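Local coordinates for mercuric reductase (Metallosphaera sedula, PDB 4YWO), which probably catalyses the NADPH-dependent reduction of mercuric ion to elemental mercury, using bound FAD, as a homodimeric pyridine nucleotide-disulfide oxidoreductase, at residues 96-99 and 100-104; 355-358 and 359-362; 325-329 and 330-334; 29-32 and 33-37; 122-125 and 126-129. One frame throughout, in Å; residues are numbered along the deposited sequence.

Along the chain the order is contact 4, contact 1, contact 5, contact 3 and contact 2. Contacts 4, 1 and 5 fall within the nucleotide-binding part of the protein, on helix 25-36, helix 87-110 and the hairpin of strands 120-124 and 127-130. Contact 3 ends helix 314-330, which packs on helix 25-36. Contacts 3 and 4 therefore touch, with centres about 12 Å apart. Contact 1 approaches contact 4 to about 6 Å between nearest atoms. Contact 2 has its centre about 38 Å from that of contact 1, on the opposite side of the chain's centre. Contacts 1, 3, 4 and 5 are thus packed into or onto the FAD-binding part of the fold; contact 2 is in the dimerisation domain.

Contact 1: 96-99 and 100-104; sequences VQEM and RKTKY
Thr102 and Glu98 meet one turn apart on helix 87-110. The carbonyl oxygen of Glu98 takes two bonds from this one residue. Thr102 N reaches Glu98 O at 3.0 Å, and the hydroxyl OG1 of Thr102 donates to Glu98 O at 3.1 Å. A chi1 of 58° sets OG1 between the backbone N and the carbonyl carbon, where it can turn back to the preceding turn. The hydroxyl comes in tilted 31° from the carbonyl plane.

The other backbone carbonyls have regular helical donors. Val96 O accepts from Arg100 N at 2.8 Å, and Met99 O from Lys103 N at 3.0 Å. Gln97 O is held by Lys101 N and also by a water, which donates to it at 2.9 Å. The same water accepts from Arg100 NH1 and bridges side chain to backbone.

Arg100 lies alongside Gln97, both pointing the same way. Its NH1 is 3.9 Å from Gln97 CG, while its NH2 is 3.9 Å from Val96 CG1. The polar partner of NH2 is Asn55 on helix 51-56, with a weak, long ion pair to Glu48. Lys101 NZ turns to Asp106 in a salt bridge. Glu98 and Met99 pack on Glu382 of the second subunit. At the Tyr104 end the helix nears the FAD site: the Tyr104 ring meets Phe28 edge-to-face, and its side chain is about 7 Å from the FAD.

The backbone acceptors and Lys101 are thus paired within the helix. Arg100 is tied by water to the same helix and by Asn55 to helix 51-56, which probably limits the rotation of its guanidinium.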
loop_
_atom_site.group_PDB
_atom_site.type_symbol
_atom_site.label_atom_id
_atom_site.label_comp_id
_atom_site.label_asym_id
_atom_site.label_seq_id
_atom_site.Cartn_x
_atom_site.Cartn_y
_atom_site.Cartn_z
ATOM N N VAL A 96 3.072 -20.214 12.746
ATOM C CA VAL A 96 1.909 -20.938 12.251
ATOM C C VAL A 96 1.089 -21.379 13.464
ATOM O O VAL A 96 -0.128 -21.203 13.574
ATOM C CB VAL A 96 2.300 -22.137 11.355
ATOM C CG1 VAL A 96 1.118 -23.035 11.101
ATOM C CG2 VAL A 96 2.836 -21.629 10.021
ATOM N N GLN A 97 1.773 -22.010 14.406
ATOM C CA GLN A 97 1.073 -22.465 15.672
ATOM C C GLN A 97 0.393 -21.415 16.479
ATOM O O GLN A 97 -0.759 -21.555 16.921
ATOM C CB GLN A 97 2.088 -23.230 16.547
ATOM C CG GLN A 97 2.480 -24.537 15.851
ATOM C CD GLN A 97 3.696 -25.229 16.471
ATOM O OE1 GLN A 97 4.085 -24.932 17.615
ATOM N NE2 GLN A 97 4.311 -26.142 15.707
ATOM N N GLU A 98 1.065 -20.263 16.626
ATOM C CA GLU A 98 0.496 -19.133 17.270
ATOM C C GLU A 98 -0.697 -18.580 16.505
ATOM O O GLU A 98 -1.748 -18.291 17.088
ATOM C CB GLU A 98 1.526 -17.986 17.418
ATOM C CG GLU A 98 0.890 -16.707 17.970
ATOM C CD GLU A 98 1.523 -15.360 17.509
ATOM O OE1 GLU A 98 0.979 -14.336 17.955
ATOM O OE2 GLU A 98 2.535 -15.264 16.755
ATOM N N MET A 99 -0.569 -18.445 15.195
ATOM C CA MET A 99 -1.692 -17.903 14.458
ATOM C C MET A 99 -2.897 -18.857 14.393
ATOM O O MET A 99 -4.035 -18.433 14.407
ATOM C CB MET A 99 -1.230 -17.475 13.072
ATOM C CG MET A 99 -0.228 -16.344 13.161
ATOM S SD MET A 99 0.343 -15.622 11.548
ATOM C CE MET A 99 -1.346 -15.698 10.952
ATOM N N ARG A 100 -2.613 -20.145 14.338
ATOM C CA ARG A 100 -3.655 -21.202 14.301
ATOM C C ARG A 100 -4.429 -21.111 15.622
ATOM O O ARG A 100 -5.674 -21.138 15.656
ATOM C CB ARG A 100 -3.107 -22.574 14.045
ATOM C CG ARG A 100 -4.189 -23.652 13.927
ATOM C CD ARG A 100 -3.602 -25.008 14.263
ATOM N NE ARG A 100 -2.568 -25.353 13.379
ATOM C CZ ARG A 100 -1.405 -25.896 13.713
ATOM N NH1 ARG A 100 -1.005 -26.124 14.961
ATOM N NH2 ARG A 100 -0.621 -26.140 12.737
ATOM N N LYS A 101 -3.702 -20.918 16.709
ATOM C CA LYS A 101 -4.362 -20.767 18.021
ATOM C C LYS A 101 -5.218 -19.516 18.111
ATOM O O LYS A 101 -6.414 -19.585 18.377
ATOM C CB LYS A 101 -3.371 -20.855 19.175
ATOM C CG LYS A 101 -4.043 -20.828 20.554
ATOM C CD LYS A 101 -3.040 -21.213 21.612
ATOM C CE LYS A 101 -3.727 -21.352 22.982
ATOM N NZ LYS A 101 -4.447 -20.081 23.357
ATOM N N THR A 102 -4.659 -18.353 17.824
ATOM C CA THR A 102 -5.342 -17.095 18.089
ATOM C C THR A 102 -6.497 -16.818 17.135
ATOM O O THR A 102 -7.537 -16.318 17.539
ATOM C CB THR A 102 -4.325 -15.901 18.061
ATOM O OG1 THR A 102 -3.662 -15.848 16.792
ATOM C CG2 THR A 102 -3.289 -16.119 19.044
ATOM N N LYS A 103 -6.340 -17.247 15.885
ATOM C CA LYS A 103 -7.265 -16.965 14.795
ATOM C C LYS A 103 -8.297 -18.058 14.522
ATOM O O LYS A 103 -9.277 -17.807 13.789
ATOM C CB LYS A 103 -6.499 -16.647 13.503
ATOM C CG LYS A 103 -5.464 -15.519 13.648
ATOM C CD LYS A 103 -6.081 -14.127 13.516
ATOM C CE LYS A 103 -7.200 -13.836 14.525
ATOM N NZ LYS A 103 -7.547 -12.391 14.656
ATOM N N TYR A 104 -8.061 -19.265 15.022
ATOM C CA TYR A 104 -8.953 -20.402 14.767
ATOM C C TYR A 104 -9.288 -21.200 16.019
ATOM O O TYR A 104 -10.426 -21.187 16.403
ATOM C CB TYR A 104 -8.351 -21.342 13.706
ATOM C CG TYR A 104 -8.138 -20.606 12.384
ATOM C CD1 TYR A 104 -9.199 -20.438 11.483
ATOM C CD2 TYR A 104 -6.925 -20.073 12.073
ATOM C CE1 TYR A 104 -9.038 -19.793 10.324
ATOM C CE2 TYR A 104 -6.742 -19.430 10.870
ATOM C CZ TYR A 104 -7.774 -19.299 10.007
ATOM O OH TYR A 104 -7.624 -18.602 8.784
HETATM O O HOH W 1 -1.925 -24.227 17.246
#

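Contact 2: 355-358 and 359-362; sequences GLTE and AEAR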
loop_
_atom_site.group_PDB
_atom_site.type_symbol
_atom_site.label_atom_id
_atom_site.label_comp_id
_atom_site.label_asym_id
_atom_site.label_seq_id
_atom_site.Cartn_x
_atom_site.Cartn_y
_atom_site.Cartn_z
ATOM N N GLY A 355 -10.360 -7.182 -11.217
ATOM C CA GLY A 355 -11.300 -6.805 -12.289
ATOM C C GLY A 355 -10.813 -7.471 -13.628
ATOM O O GLY A 355 -10.067 -8.462 -13.714
ATOM N N LEU A 356 -11.319 -6.861 -14.693
ATOM C CA LEU A 356 -11.166 -7.436 -16.021
ATOM C C LEU A 356 -9.806 -7.103 -16.639
ATOM O O LEU A 356 -9.266 -5.975 -16.481
ATOM C CB LEU A 356 -12.240 -6.810 -16.894
ATOM C CG LEU A 356 -13.682 -7.022 -16.467
ATOM C CD1 LEU A 356 -14.579 -6.380 -17.534
ATOM C CD2 LEU A 356 -13.970 -8.470 -16.387
ATOM N N THR A 357 -9.328 -8.025 -17.441
ATOM C CA THR A 357 -8.217 -7.686 -18.320
ATOM C C THR A 357 -8.766 -6.819 -19.467
ATOM O O THR A 357 -9.950 -6.752 -19.699
ATOM C CB THR A 357 -7.528 -8.929 -18.938
ATOM O OG1 THR A 357 -8.503 -9.615 -19.783
ATOM C CG2 THR A 357 -6.945 -9.848 -17.900
ATOM N N GLU A 358 -7.877 -6.113 -20.183
ATOM C CA GLU A 358 -8.302 -5.357 -21.348
ATOM C C GLU A 358 -9.014 -6.257 -22.405
ATOM O O GLU A 358 -10.074 -5.879 -22.917
ATOM C CB GLU A 358 -7.107 -4.630 -21.962
ATOM C CG GLU A 358 -7.563 -3.794 -23.147
ATOM C CD GLU A 358 -6.487 -2.973 -23.787
ATOM O OE1 GLU A 358 -5.335 -3.037 -23.356
ATOM O OE2 GLU A 358 -6.883 -2.191 -24.673
ATOM N N ALA A 359 -8.463 -7.405 -22.671
ATOM C CA ALA A 359 -9.074 -8.353 -23.646
ATOM C C ALA A 359 -10.424 -8.794 -23.169
ATOM O O ALA A 359 -11.374 -8.827 -23.943
ATOM C CB ALA A 359 -8.213 -9.555 -23.840
ATOM N N GLU A 360 -10.579 -9.088 -21.855
ATOM C CA GLU A 360 -11.898 -9.447 -21.343
ATOM C C GLU A 360 -12.882 -8.338 -21.492
ATOM O O GLU A 360 -14.039 -8.578 -21.793
ATOM C CB GLU A 360 -11.835 -9.867 -19.857
ATOM C CG GLU A 360 -11.170 -11.173 -19.694
ATOM C CD GLU A 360 -10.682 -11.458 -18.290
ATOM O OE1 GLU A 360 -10.762 -10.581 -17.390
ATOM O OE2 GLU A 360 -10.308 -12.627 -18.043
ATOM N N ALA A 361 -12.507 -7.075 -21.251
ATOM C CA ALA A 361 -13.404 -5.962 -21.359
ATOM C C ALA A 361 -13.789 -5.776 -22.858
ATOM O O ALA A 361 -14.951 -5.477 -23.175
ATOM C CB ALA A 361 -12.772 -4.715 -20.818
ATOM N N ARG A 362 -12.809 -5.893 -23.728
ATOM C CA ARG A 362 -13.081 -5.665 -25.183
ATOM C C ARG A 362 -13.960 -6.753 -25.733
ATOM O O ARG A 362 -14.571 -6.528 -26.781
ATOM C CB ARG A 362 -11.769 -5.554 -25.957
ATOM C CG ARG A 362 -11.095 -4.222 -25.676
ATOM C CD ARG A 362 -9.932 -3.977 -26.652
ATOM N NE ARG A 362 -9.180 -2.788 -26.263
ATOM C CZ ARG A 362 -9.589 -1.532 -26.354
ATOM N NH1 ARG A 362 -10.735 -1.208 -26.885
ATOM N NH2 ARG A 362 -8.806 -0.590 -25.910
HETATM O O HOH W 2 -9.792 -10.762 -14.929
#
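Thr357 and Glu360 exchange hydrogen bonds at the start of helix 358-362. The side chain of Thr357 accepts from the backbone, with Glu360 N 3.0 Å from Thr357 OG1. In return, Thr357 N donates to Glu360 OE1 at 2.9 Å in a nearly straight bond. It meets that oxygen from above the carboxylate plane, 44° out of it. With chi1 at 63°, Thr357 OG1 sits between its own N and carbonyl carbon, facing the first turn. A water donates to both Gly355 O and Glu360 OE1, so the carboxylate oxygen has a second donor. This reciprocal pair is a capping box, with Thr357 as the N-cap. It starts the helix that follows strand 350-355 in the dimerisation domain. The backbone bonds from Ala361 N to Thr357 O and from Arg362 N to Glu358 O continue the turn.

The charged contact is the salt bridge of Glu358 and Arg362, whose side chains run alongside each other. One oxygen, Glu358 OE2, takes both donors: Arg362 NH2 at 2.8 Å and Arg362 NE at 2.9 Å. The oxygen lies at the edge of the guanidinium, near its plane, while the carboxylate is turned 51° against it. Arg362 NH1 makes a weak hydrogen bond to Val368 O.

Apolar packing is slight. Leu356 CD1 lies 4.1 Å from Ala361 CB. Leu356 also packs on Val401 of strand 399-407, and Ala361 on Val394 of strand 390-396.

Contact 3: 325-329 and 330-334; sequences TENAL and TGSHK
Asn327 and Lys334 join the end of helix 314-330 to the chain that leaves it. The Asn327 amide binds the Lys334 backbone twice. Its ND2 donates to Lys334 O at 2.8 Å, with the acceptor in the amide plane. Its OD1 accepts from Lys334 N at 3.0 Å and also from Ser332 OG at 2.8 Å. The hydroxyl lies in the carbonyl plane, on a lone pair. Both amide atoms are used, which fixes the flip of the group.

Nearby, Thr330 OG1 and Thr330 N reach Glu326 O from opposite faces of its plane, the hydroxyl at 2.7 Å. A chi1 of 72° puts OG1 between its own N and carbonyl carbon, where it bends back to Glu326 O. Lys334 NZ crosses to Glu326 OE2 at 2.7 Å in a salt bridge. One water donates to that oxygen and to Thr330 OG1.

Further out, Gly331 carries the turn with positive phi, its N bonded to Asn327 O at 3.1 Å. A second water links Asn327 O to Ser332 O. Asn327 ND2 has another partner in Glu293 O.

The Asn327 amide pairs with the N and O of Lys334 much as a peptide group would, tying the departing chain back to the helix. The Lys334 ammonium probably stabilises the negative charge of Glu326.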
loop_
_atom_site.group_PDB
_atom_site.type_symbol
_atom_site.label_atom_id
_atom_site.label_comp_id
_atom_site.label_asym_id
_atom_site.label_seq_id
_atom_site.Cartn_x
_atom_site.Cartn_y
_atom_site.Cartn_z
ATOM N N THR A 325 -23.848 -18.748 4.102
ATOM C CA THR A 325 -24.489 -18.977 5.375
ATOM C C THR A 325 -25.715 -18.041 5.504
ATOM O O THR A 325 -26.826 -18.446 5.890
ATOM C CB THR A 325 -23.549 -18.929 6.487
ATOM O OG1 THR A 325 -22.544 -19.921 6.363
ATOM C CG2 THR A 325 -24.180 -18.995 7.855
ATOM N N GLU A 326 -25.497 -16.751 5.240
ATOM C CA GLU A 326 -26.610 -15.826 5.336
ATOM C C GLU A 326 -27.666 -16.201 4.389
ATOM O O GLU A 326 -28.922 -16.140 4.783
ATOM C CB GLU A 326 -26.074 -14.376 5.088
ATOM C CG GLU A 326 -27.185 -13.385 5.243
ATOM C CD GLU A 326 -26.708 -11.950 5.232
ATOM O OE1 GLU A 326 -25.493 -11.707 5.012
ATOM O OE2 GLU A 326 -27.592 -11.070 5.337
ATOM N N ASN A 327 -27.365 -16.560 3.140
ATOM C CA ASN A 327 -28.430 -16.930 2.173
ATOM C C ASN A 327 -29.162 -18.204 2.673
ATOM O O ASN A 327 -30.432 -18.336 2.626
ATOM C CB ASN A 327 -27.929 -17.200 0.809
ATOM C CG ASN A 327 -27.444 -15.888 0.064
ATOM O OD1 ASN A 327 -27.787 -14.825 0.495
ATOM N ND2 ASN A 327 -26.804 -16.021 -1.033
ATOM N N ALA A 328 -28.405 -19.085 3.270
ATOM C CA ALA A 328 -29.045 -20.390 3.720
ATOM C C ALA A 328 -29.933 -20.158 4.867
ATOM O O ALA A 328 -31.061 -20.757 4.854
ATOM C CB ALA A 328 -27.932 -21.408 4.090
ATOM N N LEU A 329 -29.560 -19.302 5.832
ATOM C CA LEU A 329 -30.322 -19.171 7.094
ATOM C C LEU A 329 -31.368 -18.045 7.064
ATOM O O LEU A 329 -32.265 -18.058 7.912
ATOM C CB LEU A 329 -29.481 -18.944 8.298
ATOM C CG LEU A 329 -28.402 -19.943 8.697
ATOM C CD1 LEU A 329 -27.490 -19.489 9.775
ATOM C CD2 LEU A 329 -29.127 -21.237 9.131
ATOM N N THR A 330 -31.254 -17.100 6.122
ATOM C CA THR A 330 -32.183 -15.962 6.153
ATOM C C THR A 330 -33.036 -15.933 4.985
ATOM O O THR A 330 -33.980 -15.184 4.969
ATOM C CB THR A 330 -31.440 -14.586 6.321
ATOM O OG1 THR A 330 -30.781 -14.283 5.133
ATOM C CG2 THR A 330 -30.477 -14.610 7.414
ATOM N N GLY A 331 -32.744 -16.692 3.950
ATOM C CA GLY A 331 -33.483 -16.622 2.754
ATOM C C GLY A 331 -33.087 -15.443 1.832
ATOM O O GLY A 331 -33.771 -15.132 0.858
ATOM N N SER A 332 -31.927 -14.856 2.098
ATOM C CA SER A 332 -31.437 -13.707 1.253
ATOM C C SER A 332 -30.936 -14.236 -0.106
ATOM O O SER A 332 -30.760 -15.481 -0.374
ATOM C CB SER A 332 -30.438 -12.875 2.036
ATOM O OG SER A 332 -29.388 -13.735 2.505
ATOM N N HIS A 333 -30.610 -13.273 -0.988
ATOM C CA HIS A 333 -30.227 -13.535 -2.322
ATOM C C HIS A 333 -28.930 -12.726 -2.652
ATOM O O HIS A 333 -28.809 -12.242 -3.791
ATOM C CB HIS A 333 -31.374 -13.162 -3.182
ATOM C CG HIS A 333 -32.557 -14.043 -2.974
ATOM N ND1 HIS A 333 -32.636 -15.286 -3.544
ATOM C CD2 HIS A 333 -33.681 -13.879 -2.226
ATOM C CE1 HIS A 333 -33.792 -15.850 -3.187
ATOM N NE2 HIS A 333 -34.433 -15.018 -2.394
ATOM N N LYS A 334 -27.993 -12.721 -1.683
ATOM C CA LYS A 334 -26.667 -12.032 -1.762
ATOM C C LYS A 334 -25.697 -12.774 -2.614
ATOM O O LYS A 334 -25.755 -14.038 -2.754
ATOM C CB LYS A 334 -26.108 -11.789 -0.424
ATOM C CG LYS A 334 -27.099 -10.972 0.385
ATOM C CD LYS A 334 -26.526 -10.357 1.626
ATOM C CE LYS A 334 -27.573 -9.361 2.147
ATOM N NZ LYS A 334 -27.309 -9.045 3.573
HETATM O O HOH W 3 -30.052 -11.547 5.330
HETATM O O HOH W 4 -31.709 -17.888 0.065
#

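Contact 4: 29-32 and 33-37; sequences AAMI and KANEL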
loop_
_atom_site.group_PDB
_atom_site.type_symbol
_atom_site.label_atom_id
_atom_site.label_comp_id
_atom_site.label_asym_id
_atom_site.label_seq_id
_atom_site.Cartn_x
_atom_site.Cartn_y
_atom_site.Cartn_z
ATOM N N ALA A 29 -15.730 -18.811 8.483
ATOM C CA ALA A 29 -16.546 -17.676 8.189
ATOM C C ALA A 29 -18.021 -18.046 8.306
ATOM O O ALA A 29 -18.805 -17.296 8.917
ATOM C CB ALA A 29 -16.208 -17.141 6.866
ATOM N N ALA A 30 -18.392 -19.269 7.822
ATOM C CA ALA A 30 -19.752 -19.723 7.973
ATOM C C ALA A 30 -20.114 -19.900 9.416
ATOM O O ALA A 30 -21.251 -19.583 9.780
ATOM C CB ALA A 30 -19.925 -21.047 7.181
ATOM N N MET A 31 -19.245 -20.434 10.244
ATOM C CA MET A 31 -19.513 -20.695 11.623
ATOM C C MET A 31 -19.810 -19.376 12.334
ATOM O O MET A 31 -20.736 -19.275 13.197
ATOM C CB MET A 31 -18.399 -21.374 12.298
ATOM C CG MET A 31 -18.673 -21.618 13.772
ATOM S SD MET A 31 -17.161 -21.836 14.700
ATOM C CE MET A 31 -16.079 -20.428 14.470
ATOM N N ILE A 32 -19.014 -18.410 11.992
ATOM C CA ILE A 32 -19.127 -17.083 12.665
ATOM C C ILE A 32 -20.433 -16.413 12.273
ATOM O O ILE A 32 -21.185 -15.960 13.171
ATOM C CB ILE A 32 -17.928 -16.207 12.362
ATOM C CG1 ILE A 32 -16.738 -16.847 12.991
ATOM C CG2 ILE A 32 -18.230 -14.740 12.856
ATOM C CD1 ILE A 32 -15.442 -16.174 12.597
ATOM N N LYS A 33 -20.732 -16.391 10.991
ATOM C CA LYS A 33 -21.960 -15.880 10.500
ATOM C C LYS A 33 -23.149 -16.568 11.099
ATOM O O LYS A 33 -24.158 -15.917 11.366
ATOM C CB LYS A 33 -22.059 -15.934 9.038
ATOM C CG LYS A 33 -23.309 -15.345 8.457
ATOM C CD LYS A 33 -23.381 -13.876 8.903
ATOM C CE LYS A 33 -23.946 -13.041 7.764
ATOM N NZ LYS A 33 -23.674 -11.564 7.869
ATOM N N ALA A 34 -23.075 -17.880 11.231
ATOM C CA ALA A 34 -24.202 -18.596 11.819
ATOM C C ALA A 34 -24.486 -18.111 13.287
ATOM O O ALA A 34 -25.671 -17.850 13.631
ATOM C CB ALA A 34 -23.909 -20.104 11.797
ATOM N N ASN A 35 -23.450 -17.971 14.077
ATOM C CA ASN A 35 -23.545 -17.448 15.454
ATOM C C ASN A 35 -24.177 -16.067 15.478
ATOM O O ASN A 35 -25.020 -15.792 16.347
ATOM C CB ASN A 35 -22.174 -17.417 16.140
ATOM C CG ASN A 35 -21.849 -18.673 16.845
ATOM O OD1 ASN A 35 -21.796 -18.679 18.030
ATOM N ND2 ASN A 35 -21.576 -19.753 16.130
ATOM N N GLU A 36 -23.748 -15.206 14.587
ATOM C CA GLU A 36 -24.287 -13.849 14.403
ATOM C C GLU A 36 -25.790 -13.854 14.029
ATOM O O GLU A 36 -26.536 -12.949 14.385
ATOM C CB GLU A 36 -23.492 -13.071 13.378
ATOM C CG GLU A 36 -22.051 -12.792 13.876
ATOM C CD GLU A 36 -21.108 -12.175 12.814
ATOM O OE1 GLU A 36 -21.477 -12.095 11.609
ATOM O OE2 GLU A 36 -19.989 -11.729 13.217
ATOM N N LEU A 37 -26.271 -14.872 13.325
ATOM C CA LEU A 37 -27.679 -14.994 13.019
ATOM C C LEU A 37 -28.383 -15.859 14.028
ATOM O O LEU A 37 -29.527 -16.315 13.774
ATOM C CB LEU A 37 -27.809 -15.620 11.626
ATOM C CG LEU A 37 -27.162 -14.744 10.580
ATOM C CD1 LEU A 37 -27.136 -15.390 9.180
ATOM C CD2 LEU A 37 -27.836 -13.352 10.658
#
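Asn35 folds back on Met31, one turn earlier in helix 25-36. Its CB sits 3.5 Å from Ile32 O and a little farther from Met31 O. CG follows at 3.9 Å from Met31 O. At the tip, ND2 donates to Met31 O at 3.1 Å and lies 4.2 Å from Met31 CG, as the two side chains run alongside each other. A chi1 of -89° and a chi2 of -111° bring the amide back over this carbonyl. OD1 accepts from Asp112 N beyond helix 87-110.

Met31 O therefore has two donors. Asn35 N also bonds to it, and the two nitrogens come from opposite faces of the carbonyl plane. The amide approaches tilted by 33° from that plane.

Next to this pair, Glu36 lies alongside Ile32. Its OE2 is 3.5 Å from Ile32 CG2, while Glu36 N bonds to Ile32 O at 3.0 Å. Lys33 NZ makes a long, weak ion pair with Glu326, and Ala30 and Lys33 pack on Thr325.

Ala30 and Ala34 pack on Ile20 and Leu18 of strand 16-21, where their small side chains probably allow a close approach. This is the helix of the first beta-alpha-beta unit, strand 16-21 to strand 42-45, in the Rossmann-type FAD-binding fold.

Contact 5: 122-125 and 126-129; sequences FISP and HAVK
A beta hairpin joins strands 120-124 and 127-130, and a classic beta bulge interrupts it where Ile123 and Ser124 both face Ala127. Ile123 N donates to Ala127 O at 2.9 Å, and Ser124 N adds a weak bond to the same oxygen. In return, Ala127 N makes a weak bond to Ser124 O. The type I turn runs from Ser124 to Ala127. Inside it, Ser124 OG accepts from His126 N at 3.1 Å. Its chi1 of 82° places OG between the backbone N and the carbonyl carbon, facing into the turn. OG is also 3.4 Å from Ala127 CB.

Ser124 and Ala127 put their side chains on one face. Phe122 and Val128 form a non-hydrogen-bonded pair whose side chains diverge. Even so, Val128 CG1 sits over one face of the Phe122 ring, 3.6 Å from its centroid and 14° off the normal. This is a CH-pi contact, with the methyl above the centre. The ring also meets Phe140 of strand 139-142 edge-to-face.

Ile123 contributes with all its branches. CG1 is 3.9 Å from Ala127 CB, and CG2 is 3.8 Å from Lys129 CG, as the two side chains cross. CD1 lies 4.0 Å from Val128 O.

At the turn, Pro125 O lies over one face of the His126 imidazole, and this oxygen also accepts from Asn298 ND2. The neighbouring Ala120 binds FAD. The hairpin belongs to the three-stranded antiparallel sheet with strand 133-137, a meander like that found beside the parallel sheet in FAD domains of this family.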
loop_
_atom_site.group_PDB
_atom_site.type_symbol
_atom_site.label_atom_id
_atom_site.label_comp_id
_atom_site.label_asym_id
_atom_site.label_seq_id
_atom_site.Cartn_x
_atom_site.Cartn_y
_atom_site.Cartn_z
ATOM N N PHE A 122 -22.026 -37.297 1.932
ATOM C CA PHE A 122 -23.461 -37.208 1.821
ATOM C C PHE A 122 -24.051 -38.624 1.598
ATOM O O PHE A 122 -23.469 -39.377 0.787
ATOM C CB PHE A 122 -23.964 -36.287 0.767
ATOM C CG PHE A 122 -23.797 -34.817 1.195
ATOM C CD1 PHE A 122 -22.613 -34.195 0.931
ATOM C CD2 PHE A 122 -24.762 -34.181 1.805
ATOM C CE1 PHE A 122 -22.449 -32.865 1.327
ATOM C CE2 PHE A 122 -24.592 -32.854 2.297
ATOM C CZ PHE A 122 -23.392 -32.251 2.021
ATOM N N ILE A 123 -25.137 -38.842 2.313
ATOM C CA ILE A 123 -25.937 -40.094 2.094
ATOM C C ILE A 123 -27.374 -39.820 1.699
ATOM O O ILE A 123 -28.125 -40.803 1.358
ATOM C CB ILE A 123 -25.847 -40.989 3.357
ATOM C CG1 ILE A 123 -26.410 -40.321 4.600
ATOM C CG2 ILE A 123 -24.417 -41.517 3.582
ATOM C CD1 ILE A 123 -26.311 -41.084 5.944
ATOM N N SER A 124 -27.853 -38.568 1.724
ATOM C CA SER A 124 -29.165 -38.214 1.300
ATOM C C SER A 124 -29.118 -36.708 1.066
ATOM O O SER A 124 -28.139 -36.055 1.466
ATOM C CB SER A 124 -30.178 -38.530 2.345
ATOM O OG SER A 124 -30.309 -37.563 3.361
ATOM N N PRO A 125 -30.195 -36.159 0.535
ATOM C CA PRO A 125 -30.255 -34.712 0.354
ATOM C C PRO A 125 -30.236 -33.935 1.626
ATOM O O PRO A 125 -30.026 -32.665 1.540
ATOM C CB PRO A 125 -31.629 -34.511 -0.333
ATOM C CG PRO A 125 -31.840 -35.782 -1.075
ATOM C CD PRO A 125 -31.345 -36.814 -0.142
ATOM N N HIS A 126 -30.436 -34.527 2.806
ATOM C CA HIS A 126 -30.385 -33.828 4.086
ATOM C C HIS A 126 -29.481 -34.432 5.144
ATOM O O HIS A 126 -29.588 -34.099 6.295
ATOM C CB HIS A 126 -31.758 -33.657 4.789
ATOM C CG HIS A 126 -32.559 -32.565 4.204
ATOM N ND1 HIS A 126 -33.518 -32.823 3.234
ATOM C CD2 HIS A 126 -32.496 -31.204 4.350
ATOM C CE1 HIS A 126 -34.018 -31.674 2.799
ATOM N NE2 HIS A 126 -33.439 -30.679 3.476
ATOM N N ALA A 127 -28.526 -35.311 4.758
ATOM C CA ALA A 127 -27.705 -35.982 5.729
ATOM C C ALA A 127 -26.348 -36.400 5.205
ATOM O O ALA A 127 -26.190 -36.748 3.986
ATOM C CB ALA A 127 -28.409 -37.328 6.186
ATOM N N VAL A 128 -25.416 -36.396 6.127
ATOM C CA VAL A 128 -24.081 -36.898 5.901
ATOM C C VAL A 128 -23.868 -38.027 6.915
ATOM O O VAL A 128 -24.543 -38.087 7.961
ATOM C CB VAL A 128 -22.950 -35.836 6.027
ATOM C CG1 VAL A 128 -23.112 -34.774 4.935
ATOM C CG2 VAL A 128 -22.976 -35.214 7.380
ATOM N N LYS A 129 -22.873 -38.834 6.609
ATOM C CA LYS A 129 -22.255 -39.692 7.570
ATOM C C LYS A 129 -20.884 -39.200 7.931
ATOM O O LYS A 129 -20.098 -38.790 7.051
ATOM C CB LYS A 129 -22.239 -41.193 7.051
ATOM C CG LYS A 129 -21.371 -41.397 5.830
ATOM C CD LYS A 129 -21.275 -42.877 5.311
ATOM C CE LYS A 129 -20.521 -42.905 3.961
ATOM N NZ LYS A 129 -20.174 -44.278 3.470
#